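Local coordinates for protein glutathione transferase lambda1 (Populus trichocarpa, PDB 4PQH) that probably transfers glutathione onto electrophilic substrates as a Lambda-class enzyme of the glutathione transferase superfamily, and binds glutathione covalently, at residues K49-Q52 with D53-K56; F123-T126 with G127-S130; A202-I205 with E206-K210. All blocks are in the same frame, centred on the assembly; numbering follows the deposited sequence.

Contact 1 of 3, residues K49-Q52 with D53-K56; sequences KGLQ and DKIK
L51 and I55 bring their methyl ends together at a slant: CD1 of L51 lies 3.9 Å from CD1 of I55, and the same isoleucine methyl also sits 4.0 Å from CB of L51. In both side chains the first branch lies beside the backbone N (chi1 -62° in L51, CG1 at -60° in I55) and, with chi2 near anti in each, the two CD1 methyls end up against one another. Branched aliphatic residues suit these two buried positions.

The backbone makes the meeting possible. The carbonyl oxygen of L51 takes two N-H groups: I55 N at 2.9 Å, approaching almost in line with the C=O bond, and K54 N at 3.0 Å, standing well above the carbonyl plane. One oxygen gripping two successive amides closes the chain into a tight turn. Just before it, G50 ends the preceding helix in a Schellman motif; its positive phi (70°) is a conformation that glycine adopts easily. A water bridges G50 O, at 3.1 Å, and D53 N, the second bond weak. D53 and K54 are both exposed, as their charged groups suit.

The turn joins helix 37-48 to strand 55-59, an edge strand of the thioredoxin-like sheet. L51 rests on F103 and on I99 of helix 92-102, while I55 packs on T28 and L30 of the neighbouring strand 28-32. K49 reaches across to a salt bridge with D100, and R46 of helix 37-48 bonds to the carbonyl of I55.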
ATOM      1  N   LYS A  49     -12.437  -2.304  -1.718  1.00 12.29           N
ATOM      2  CA  LYS A  49     -13.616  -2.710  -0.973  1.00 13.10           C
ATOM      3  C   LYS A  49     -14.830  -1.831  -1.266  1.00 12.51           C
ATOM      4  O   LYS A  49     -15.894  -2.032  -0.687  1.00 13.74           O
ATOM      5  CB  LYS A  49     -13.304  -2.750   0.525  1.00 12.34           C
ATOM      6  CG  LYS A  49     -12.318  -3.839   0.891  1.00 12.96           C
ATOM      7  CD  LYS A  49     -12.039  -3.887   2.389  1.00 12.43           C
ATOM      8  CE  LYS A  49     -13.172  -4.578   3.131  1.00 13.40           C
ATOM      9  NZ  LYS A  49     -13.165  -6.054   2.893  1.00 13.55           N
ATOM     10  N   GLY A  50     -14.687  -0.880  -2.185  1.00 13.26           N
ATOM     11  CA  GLY A  50     -15.788   0.005  -2.545  1.00 12.71           C
ATOM     12  C   GLY A  50     -16.166   1.001  -1.454  1.00 13.59           C
ATOM     13  O   GLY A  50     -17.322   1.393  -1.319  1.00 15.42           O
ATOM     14  N   LEU A  51     -15.175   1.441  -0.687  1.00 13.19           N
ATOM     15  CA  LEU A  51     -15.438   2.254   0.498  1.00 14.15           C
ATOM     16  C   LEU A  51     -15.197   3.744   0.289  1.00 15.79           C
ATOM     17  O   LEU A  51     -14.989   4.479   1.256  1.00 16.76           O
ATOM     18  CB  LEU A  51     -14.588   1.750   1.663  1.00 13.86           C
ATOM     19  CG  LEU A  51     -14.866   0.304   2.094  1.00 13.51           C
ATOM     20  CD1 LEU A  51     -13.809  -0.183   3.068  1.00 14.93           C
ATOM     21  CD2 LEU A  51     -16.256   0.178   2.704  1.00 15.86           C
ATOM     22  N   GLN A  52     -15.229   4.188  -0.964  1.00 16.52           N
ATOM     23  CA  GLN A  52     -14.942   5.587  -1.273  1.00 18.17           C
ATOM     24  C   GLN A  52     -15.914   6.551  -0.586  1.00 21.26           C
ATOM     25  O   GLN A  52     -15.526   7.644  -0.179  1.00 22.58           O
ATOM     26  CB  GLN A  52     -14.920   5.825  -2.791  1.00 17.76           C
ATOM     27  CG  GLN A  52     -13.838   5.046  -3.547  1.00 17.85           C
ATOM     28  CD  GLN A  52     -14.313   3.702  -4.076  1.00 19.54           C
ATOM     29  OE1 GLN A  52     -15.220   3.078  -3.519  1.00 19.36           O
ATOM     30  NE2 GLN A  52     -13.692   3.244  -5.157  1.00 20.34           N
ATOM     31  N   ASP A  53     -17.167   6.138  -0.435  1.00 22.28           N
ATOM     32  CA  ASP A  53     -18.167   6.985   0.216  1.00 26.09           C
ATOM     33  C   ASP A  53     -18.189   6.831   1.732  1.00 26.08           C
ATOM     34  O   ASP A  53     -18.874   7.584   2.425  1.00 30.17           O
ATOM     35  CB  ASP A  53     -19.565   6.690  -0.334  1.00 30.92           C
ATOM     36  CG  ASP A  53     -19.754   7.205  -1.742  1.00 36.02           C
ATOM     37  OD1 ASP A  53     -19.035   8.154  -2.126  1.00 38.09           O
ATOM     38  OD2 ASP A  53     -20.625   6.668  -2.461  1.00 38.49           O
ATOM     39  N   LYS A  54     -17.440   5.856   2.239  0.51 24.10           N
ATOM     40  CA  LYS A  54     -17.413   5.562   3.666  0.51 22.86           C
ATOM     41  C   LYS A  54     -16.163   6.132   4.331  0.51 21.56           C
ATOM     42  O   LYS A  54     -16.191   6.525   5.496  0.51 22.96           O
ATOM     43  CB  LYS A  54     -17.466   4.048   3.884  0.51 24.92           C
ATOM     44  CG  LYS A  54     -17.439   3.614   5.340  0.51 26.14           C
ATOM     45  CD  LYS A  54     -18.705   4.032   6.070  0.51 26.88           C
ATOM     46  CE  LYS A  54     -18.721   3.485   7.487  0.51 27.68           C
ATOM     47  NZ  LYS A  54     -18.571   2.005   7.510  0.51 27.44           N
ATOM     48  N   ILE A  55     -15.068   6.171   3.580  1.00 19.48           N
ATOM     49  CA  ILE A  55     -13.788   6.619   4.112  1.00 18.51           C
ATOM     50  C   ILE A  55     -13.325   7.864   3.376  1.00 19.28           C
ATOM     51  O   ILE A  55     -13.033   7.822   2.181  1.00 20.18           O
ATOM     52  CB  ILE A  55     -12.728   5.505   4.001  1.00 17.00           C
ATOM     53  CG1 ILE A  55     -13.184   4.269   4.795  1.00 17.56           C
ATOM     54  CG2 ILE A  55     -11.364   6.017   4.449  1.00 17.76           C
ATOM     55  CD1 ILE A  55     -12.304   3.055   4.617  1.00 18.82           C
ATOM     56  N   LYS A  56     -13.276   8.980   4.095  1.00 18.88           N
ATOM     57  CA  LYS A  56     -12.875  10.242   3.493  1.00 20.11           C
ATOM     58  C   LYS A  56     -11.356  10.367   3.456  1.00 19.66           C
ATOM     59  O   LYS A  56     -10.683  10.123   4.461  1.00 20.60           O
ATOM     60  CB  LYS A  56     -13.475  11.413   4.269  1.00 22.04           C
ATOM     61  CG  LYS A  56     -13.111  12.779   3.707  1.00 25.99           C
ATOM     62  CD  LYS A  56     -13.664  13.890   4.583  1.00 30.19           C
ATOM     63  CE  LYS A  56     -14.481  14.881   3.770  1.00 33.41           C
ATOM     64  NZ  LYS A  56     -15.153  15.893   4.635  1.00 34.01           N
TER
HETATM   65  O   HOH W   1     -18.709   3.650   0.197  1.00 32.15           O

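Contact 2 of 3, residues F123-T126 with G127-S130; sequences FSYT and GSFS
Y125 meets the next turn of its helix through its ring: CE2 lies 3.8 Å from CB of F129, and CE1, on the ring's other flank, lies 3.9 Å from CB of S128, on the same side of the ring plane. With CG set opposite the backbone N (chi1 -173°), the tyrosine ring is laid forward along the helix, and the amide N of F129 comes over one of its faces. The side chains of Y125 and F129 cross nearly at right angles. Their flat aromatic rings suit these positions, since both pack on helix 144-154.

Two main-chain bonds carry the helix across the contact. F129 N reaches Y125 O at 2.9 Å, and S130 N reaches T126 O with a nearly straight N-H...O angle of 170°. The i to i+4 bonds expected of G127 N and S128 N are missing, and the helix is kinked there.

Hydroxyls and waters serve polar groups along this turn. T126 OG1 donates to F123 O at 2.8 Å, in the carbonyl plane; its chi1 of 58° puts OG1 between the backbone N and the carbonyl carbon, within reach of this oxygen, which also accepts from T126 N. At the kink one water bridges two backbone groups, accepting from G127 N at 2.9 Å and donating to S124 O. Another links S124 O with S128 OG, and a third joins T126 O to S130 OG at 2.8 Å. Serines suit the place because their hydroxyls can join these water bridges.

The stretch belongs to the long helix 113-137. Y125 stacks on Y150 and F129 packs on A147 and I151, all of helix 144-154; Y175 of helix 170-190 meets F129 edge-to-face, and T126 touches L93 of helix 92-102.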
ATOM      1  N   PHE A 123       4.131 -10.920   4.354  1.00 15.84           N
ATOM      2  CA  PHE A 123       4.076  -9.668   5.107  1.00 16.21           C
ATOM      3  C   PHE A 123       5.389  -9.418   5.846  1.00 17.90           C
ATOM      4  O   PHE A 123       5.893  -8.294   5.869  1.00 18.53           O
ATOM      5  CB  PHE A 123       2.925  -9.675   6.109  1.00 15.80           C
ATOM      6  CG  PHE A 123       1.567  -9.535   5.484  1.00 15.02           C
ATOM      7  CD1 PHE A 123       1.339  -8.617   4.472  1.00 15.57           C
ATOM      8  CD2 PHE A 123       0.512 -10.315   5.932  1.00 16.60           C
ATOM      9  CE1 PHE A 123       0.080  -8.491   3.898  1.00 16.95           C
ATOM     10  CE2 PHE A 123      -0.749 -10.195   5.363  1.00 17.86           C
ATOM     11  CZ  PHE A 123      -0.963  -9.280   4.345  1.00 17.96           C
ATOM     12  N   SER A 124       5.937 -10.474   6.440  1.00 17.89           N
ATOM     13  CA  SER A 124       7.185 -10.375   7.200  1.00 18.61           C
ATOM     14  C   SER A 124       8.338 -10.001   6.287  1.00 18.37           C
ATOM     15  O   SER A 124       9.306  -9.384   6.722  1.00 20.88           O
ATOM     16  CB  SER A 124       7.491 -11.704   7.884  1.00 20.14           C
ATOM     17  OG  SER A 124       6.615 -11.941   8.976  1.00 22.19           O
ATOM     18  N   TYR A 125       8.235 -10.383   5.022  1.00 17.50           N
ATOM     19  CA  TYR A 125       9.299 -10.116   4.056  1.00 15.68           C
ATOM     20  C   TYR A 125       9.316  -8.678   3.528  1.00 15.06           C
ATOM     21  O   TYR A 125      10.302  -8.255   2.916  1.00 16.13           O
ATOM     22  CB  TYR A 125       9.207 -11.113   2.888  1.00 17.34           C
ATOM     23  CG  TYR A 125      10.362 -11.029   1.921  1.00 19.33           C
ATOM     24  CD1 TYR A 125      11.619 -11.517   2.264  1.00 20.52           C
ATOM     25  CD2 TYR A 125      10.204 -10.451   0.671  1.00 20.84           C
ATOM     26  CE1 TYR A 125      12.678 -11.438   1.382  1.00 22.70           C
ATOM     27  CE2 TYR A 125      11.261 -10.366  -0.217  1.00 20.44           C
ATOM     28  CZ  TYR A 125      12.496 -10.864   0.144  1.00 21.41           C
ATOM     29  OH  TYR A 125      13.557 -10.779  -0.734  1.00 24.34           O
ATOM     30  N   THR A 126       8.252  -7.914   3.766  1.00 15.16           N
ATOM     31  CA  THR A 126       8.152  -6.570   3.178  1.00 16.28           C
ATOM     32  C   THR A 126       9.311  -5.645   3.541  1.00 16.93           C
ATOM     33  O   THR A 126       9.786  -4.902   2.689  1.00 15.39           O
ATOM     34  CB  THR A 126       6.814  -5.853   3.505  1.00 15.66           C
ATOM     35  OG1 THR A 126       6.647  -5.754   4.922  1.00 17.71           O
ATOM     36  CG2 THR A 126       5.625  -6.590   2.874  1.00 15.84           C
ATOM     37  N   GLY A 127       9.754  -5.683   4.795  1.00 16.77           N
ATOM     38  CA  GLY A 127      10.890  -4.875   5.218  1.00 17.12           C
ATOM     39  C   GLY A 127      12.154  -5.212   4.450  1.00 16.95           C
ATOM     40  O   GLY A 127      12.861  -4.315   3.975  1.00 18.03           O
ATOM     41  N   SER A 128      12.447  -6.504   4.338  1.00 17.28           N
ATOM     42  CA  SER A 128      13.623  -6.975   3.610  1.00 17.08           C
ATOM     43  C   SER A 128      13.535  -6.589   2.149  1.00 15.51           C
ATOM     44  O   SER A 128      14.534  -6.238   1.531  1.00 16.00           O
ATOM     45  CB  SER A 128      13.758  -8.496   3.723  1.00 19.89           C
ATOM     46  OG  SER A 128      13.799  -8.912   5.078  1.00 25.63           O
ATOM     47  N   PHE A 129      12.332  -6.672   1.591  1.00 14.28           N
ATOM     48  CA  PHE A 129      12.120  -6.324   0.199  1.00 13.63           C
ATOM     49  C   PHE A 129      12.482  -4.860  -0.067  1.00 12.69           C
ATOM     50  O   PHE A 129      13.208  -4.544  -1.014  1.00 12.90           O
ATOM     51  CB  PHE A 129      10.665  -6.597  -0.186  1.00 12.48           C
ATOM     52  CG  PHE A 129      10.362  -6.323  -1.627  1.00 12.46           C
ATOM     53  CD1 PHE A 129      10.890  -7.129  -2.629  1.00 12.92           C
ATOM     54  CD2 PHE A 129       9.557  -5.251  -1.982  1.00 12.79           C
ATOM     55  CE1 PHE A 129      10.599  -6.878  -3.969  1.00 13.69           C
ATOM     56  CE2 PHE A 129       9.261  -4.996  -3.315  1.00 13.08           C
ATOM     57  CZ  PHE A 129       9.789  -5.809  -4.307  1.00 13.16           C
ATOM     58  N   SER A 130      11.966  -3.964   0.765  1.00 13.38           N
ATOM     59  CA  SER A 130      12.303  -2.547   0.661  1.00 15.09           C
ATOM     60  C   SER A 130      13.791  -2.292   0.884  1.00 14.27           C
ATOM     61  O   SER A 130      14.427  -1.539   0.140  1.00 14.01           O
ATOM     62  CB  SER A 130      11.483  -1.728   1.662  1.00 17.35           C
ATOM     63  OG  SER A 130      10.236  -1.360   1.109  1.00 21.12           O
TER
HETATM   64  O   HOH W   2       8.867  -6.659   7.349  1.00 22.53           O
HETATM   65  O   HOH W   3      11.716  -8.420   6.370  1.00 25.03           O
HETATM   66  O   HOH W   4       8.457  -3.443   0.747  1.00 15.57           O

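Contact 3 of 3, residues A202-I205 with E206-K210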
ATOM      1  N   ALA A 202       6.116 -10.734 -14.019  1.00  9.68           N
ATOM      2  CA  ALA A 202       5.615  -9.965 -15.154  1.00 10.53           C
ATOM      3  C   ALA A 202       4.089 -10.091 -15.246  1.00 11.10           C
ATOM      4  O   ALA A 202       3.380  -9.098 -15.448  1.00 11.26           O
ATOM      5  CB  ALA A 202       6.283 -10.417 -16.452  1.00 10.61           C
ATOM      6  N   ALA A 203       3.581 -11.311 -15.062  1.00 10.68           N
ATOM      7  CA  ALA A 203       2.142 -11.550 -15.085  1.00 10.74           C
ATOM      8  C   ALA A 203       1.424 -10.843 -13.925  1.00 10.66           C
ATOM      9  O   ALA A 203       0.343 -10.278 -14.101  1.00 11.56           O
ATOM     10  CB  ALA A 203       1.852 -13.051 -15.053  1.00 11.39           C
ATOM     11  N   TRP A 204       2.036 -10.872 -12.743  1.00  9.20           N
ATOM     12  CA  TRP A 204       1.480 -10.212 -11.565  1.00  8.76           C
ATOM     13  C   TRP A 204       1.320  -8.716 -11.827  1.00 10.98           C
ATOM     14  O   TRP A 204       0.287  -8.125 -11.521  1.00 10.89           O
ATOM     15  CB  TRP A 204       2.386 -10.452 -10.356  1.00  8.99           C
ATOM     16  CG  TRP A 204       1.870  -9.869  -9.072  1.00  9.78           C
ATOM     17  CD1 TRP A 204       1.101 -10.497  -8.138  1.00  9.49           C
ATOM     18  CD2 TRP A 204       2.112  -8.547  -8.571  1.00 10.44           C
ATOM     19  NE1 TRP A 204       0.831  -9.647  -7.093  1.00 10.30           N
ATOM     20  CE2 TRP A 204       1.450  -8.447  -7.328  1.00 10.00           C
ATOM     21  CE3 TRP A 204       2.821  -7.440  -9.054  1.00 11.19           C
ATOM     22  CZ2 TRP A 204       1.468  -7.276  -6.568  1.00 10.58           C
ATOM     23  CZ3 TRP A 204       2.843  -6.285  -8.293  1.00 11.55           C
ATOM     24  CH2 TRP A 204       2.175  -6.212  -7.065  1.00 11.56           C
ATOM     25  N   ILE A 205       2.345  -8.100 -12.411  1.00 10.21           N
ATOM     26  CA  ILE A 205       2.279  -6.683 -12.716  1.00 10.22           C
ATOM     27  C   ILE A 205       1.153  -6.404 -13.715  1.00 11.69           C
ATOM     28  O   ILE A 205       0.370  -5.459 -13.539  1.00 12.34           O
ATOM     29  CB  ILE A 205       3.643  -6.164 -13.212  1.00  9.90           C
ATOM     30  CG1 ILE A 205       4.682  -6.234 -12.085  1.00 10.74           C
ATOM     31  CG2 ILE A 205       3.513  -4.731 -13.730  1.00 13.18           C
ATOM     32  CD1 ILE A 205       6.089  -6.025 -12.581  1.00 11.69           C
ATOM     33  N   GLU A 206       1.053  -7.242 -14.747  1.00 11.14           N
ATOM     34  CA  GLU A 206      -0.017  -7.075 -15.724  0.54 12.49           C
ATOM     35  C   GLU A 206      -1.402  -7.210 -15.086  1.00 12.00           C
ATOM     36  O   GLU A 206      -2.310  -6.436 -15.401  1.00 12.41           O
ATOM     37  CB  GLU A 206       0.127  -8.047 -16.900  0.54 14.58           C
ATOM     38  CG  GLU A 206      -0.957  -7.867 -17.951  0.54 18.96           C
ATOM     39  CD  GLU A 206      -0.711  -8.674 -19.206  0.54 24.14           C
ATOM     40  OE1 GLU A 206      -0.012  -9.704 -19.129  0.54 26.37           O
ATOM     41  OE2 GLU A 206      -1.222  -8.270 -20.271  0.54 26.27           O
ATOM     42  N   GLU A 207      -1.555  -8.170 -14.180  1.00 10.96           N
ATOM     43  CA  GLU A 207      -2.844  -8.381 -13.544  1.00  9.19           C
ATOM     44  C   GLU A 207      -3.197  -7.272 -12.552  1.00 10.32           C
ATOM     45  O   GLU A 207      -4.354  -6.855 -12.463  1.00 11.99           O
ATOM     46  CB  GLU A 207      -2.879  -9.761 -12.900  1.00 11.05           C
ATOM     47  CG  GLU A 207      -2.823 -10.902 -13.940  1.00 11.30           C
ATOM     48  CD  GLU A 207      -3.902 -10.781 -15.014  1.00 11.51           C
ATOM     49  OE1 GLU A 207      -5.092 -10.610 -14.654  1.00 12.52           O
ATOM     50  OE2 GLU A 207      -3.554 -10.838 -16.217  1.00 12.16           O
ATOM     51  N   MET A 208      -2.203  -6.789 -11.813  0.57  9.23           N
ATOM     52  CA  MET A 208      -2.428  -5.661 -10.915  0.57 10.56           C
ATOM     53  C   MET A 208      -2.886  -4.445 -11.691  0.57 11.69           C
ATOM     54  O   MET A 208      -3.790  -3.722 -11.267  0.57 12.14           O
ATOM     55  CB  MET A 208      -1.154  -5.314 -10.156  0.57 10.63           C
ATOM     56  CG  MET A 208      -0.871  -6.248  -9.011  0.57  9.24           C
ATOM     57  SD  MET A 208      -2.223  -6.331  -7.812  0.57 11.32           S
ATOM     58  CE  MET A 208      -2.474  -4.599  -7.409  0.57 13.81           C
ATOM     59  N   ASN A 209      -2.266  -4.224 -12.842  1.00 12.87           N
ATOM     60  CA  ASN A 209      -2.601  -3.059 -13.651  1.00 14.89           C
ATOM     61  C   ASN A 209      -3.998  -3.096 -14.255  1.00 13.85           C
ATOM     62  O   ASN A 209      -4.463  -2.100 -14.797  1.00 16.60           O
ATOM     63  CB  ASN A 209      -1.563  -2.830 -14.744  1.00 16.66           C
ATOM     64  CG  ASN A 209      -0.258  -2.283 -14.202  1.00 20.20           C
ATOM     65  OD1 ASN A 209      -0.202  -1.753 -13.093  1.00 22.01           O
ATOM     66  ND2 ASN A 209       0.793  -2.396 -14.992  1.00 20.07           N
ATOM     67  N   LYS A 210      -4.665  -4.246 -14.167  1.00 11.74           N
ATOM     68  CA  LYS A 210      -6.041  -4.353 -14.632  1.00 10.52           C
ATOM     69  C   LYS A 210      -7.024  -4.012 -13.521  1.00 15.10           C
ATOM     70  O   LYS A 210      -8.230  -3.933 -13.753  1.00 16.64           O
ATOM     71  CB  LYS A 210      -6.327  -5.768 -15.127  1.00 12.94           C
ATOM     72  CG  LYS A 210      -5.568  -6.140 -16.370  1.00 11.88           C
ATOM     73  CD  LYS A 210      -5.722  -7.615 -16.690  1.00 12.56           C
ATOM     74  CE  LYS A 210      -4.880  -7.972 -17.887  1.00 13.98           C
ATOM     75  NZ  LYS A 210      -4.978  -9.431 -18.207  1.00 15.27           N
TER
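W204 lays its six-membered ring beneath the side chain of M208, whose CG, in the conformer described, one of two, sits 3.4 Å from the ring centroid and only 8° off the normal: a CH-pi contact over the face. The sulfur follows at a slant, with M208 SD 4.5 Å from the same centroid in a Met-aromatic contact. Both chi2 (-57°) and chi3 of the methionine are bent, folding the chain over the indole; a flexible, unbranched thioether suits such a fit. At the indole's edge, in plane, lies CG1 of I205.

Beyond this pair, I205 and N209 run side by side, with CG2 of I205 3.8 Å from ND2 of N209. Four successive i to i+4 bonds hold the turn, the one from M208 N to W204 O measuring 2.8 Å. Further along, K210 NZ forms a salt bridge with E207 OE2 at 2.8 Å on the syn side, opposite charges that pair at the protein surface.

The indole N-H is spent on D172 of helix 170-190, and the ring also meets F164. Replacing W204 by an alanine would probably leave M208 CG without its aromatic floor and D172 without this donor.

An aromatic residue and a methionine one turn apart thus form a Met-aromatic pair on the inner face of helix 199-208, which packs on helix 170-190 within the all-helical C-terminal domain of the glutathione transferase fold.

The three contacts follow one another along the chain without touching. Contact 1 belongs to the thioredoxin-like domain, while contacts 2 and 3 lie on helices of the helical domain. Contacts 1 and 2 are on opposite sides of the chain's centre, their own centres about 28 Å apart; contacts 2 and 3 are closer, about 20 Å between centres and about 8 Å between nearest atoms, and both pack against helix 170-190. Contact 2 alone approaches the active site: the side chain of T126 is about 8 Å from bound glutathione, and that of S130 about 11 Å from the side chain of C36, which binds glutathione covalently. Contacts 1 and 3 lie away from it.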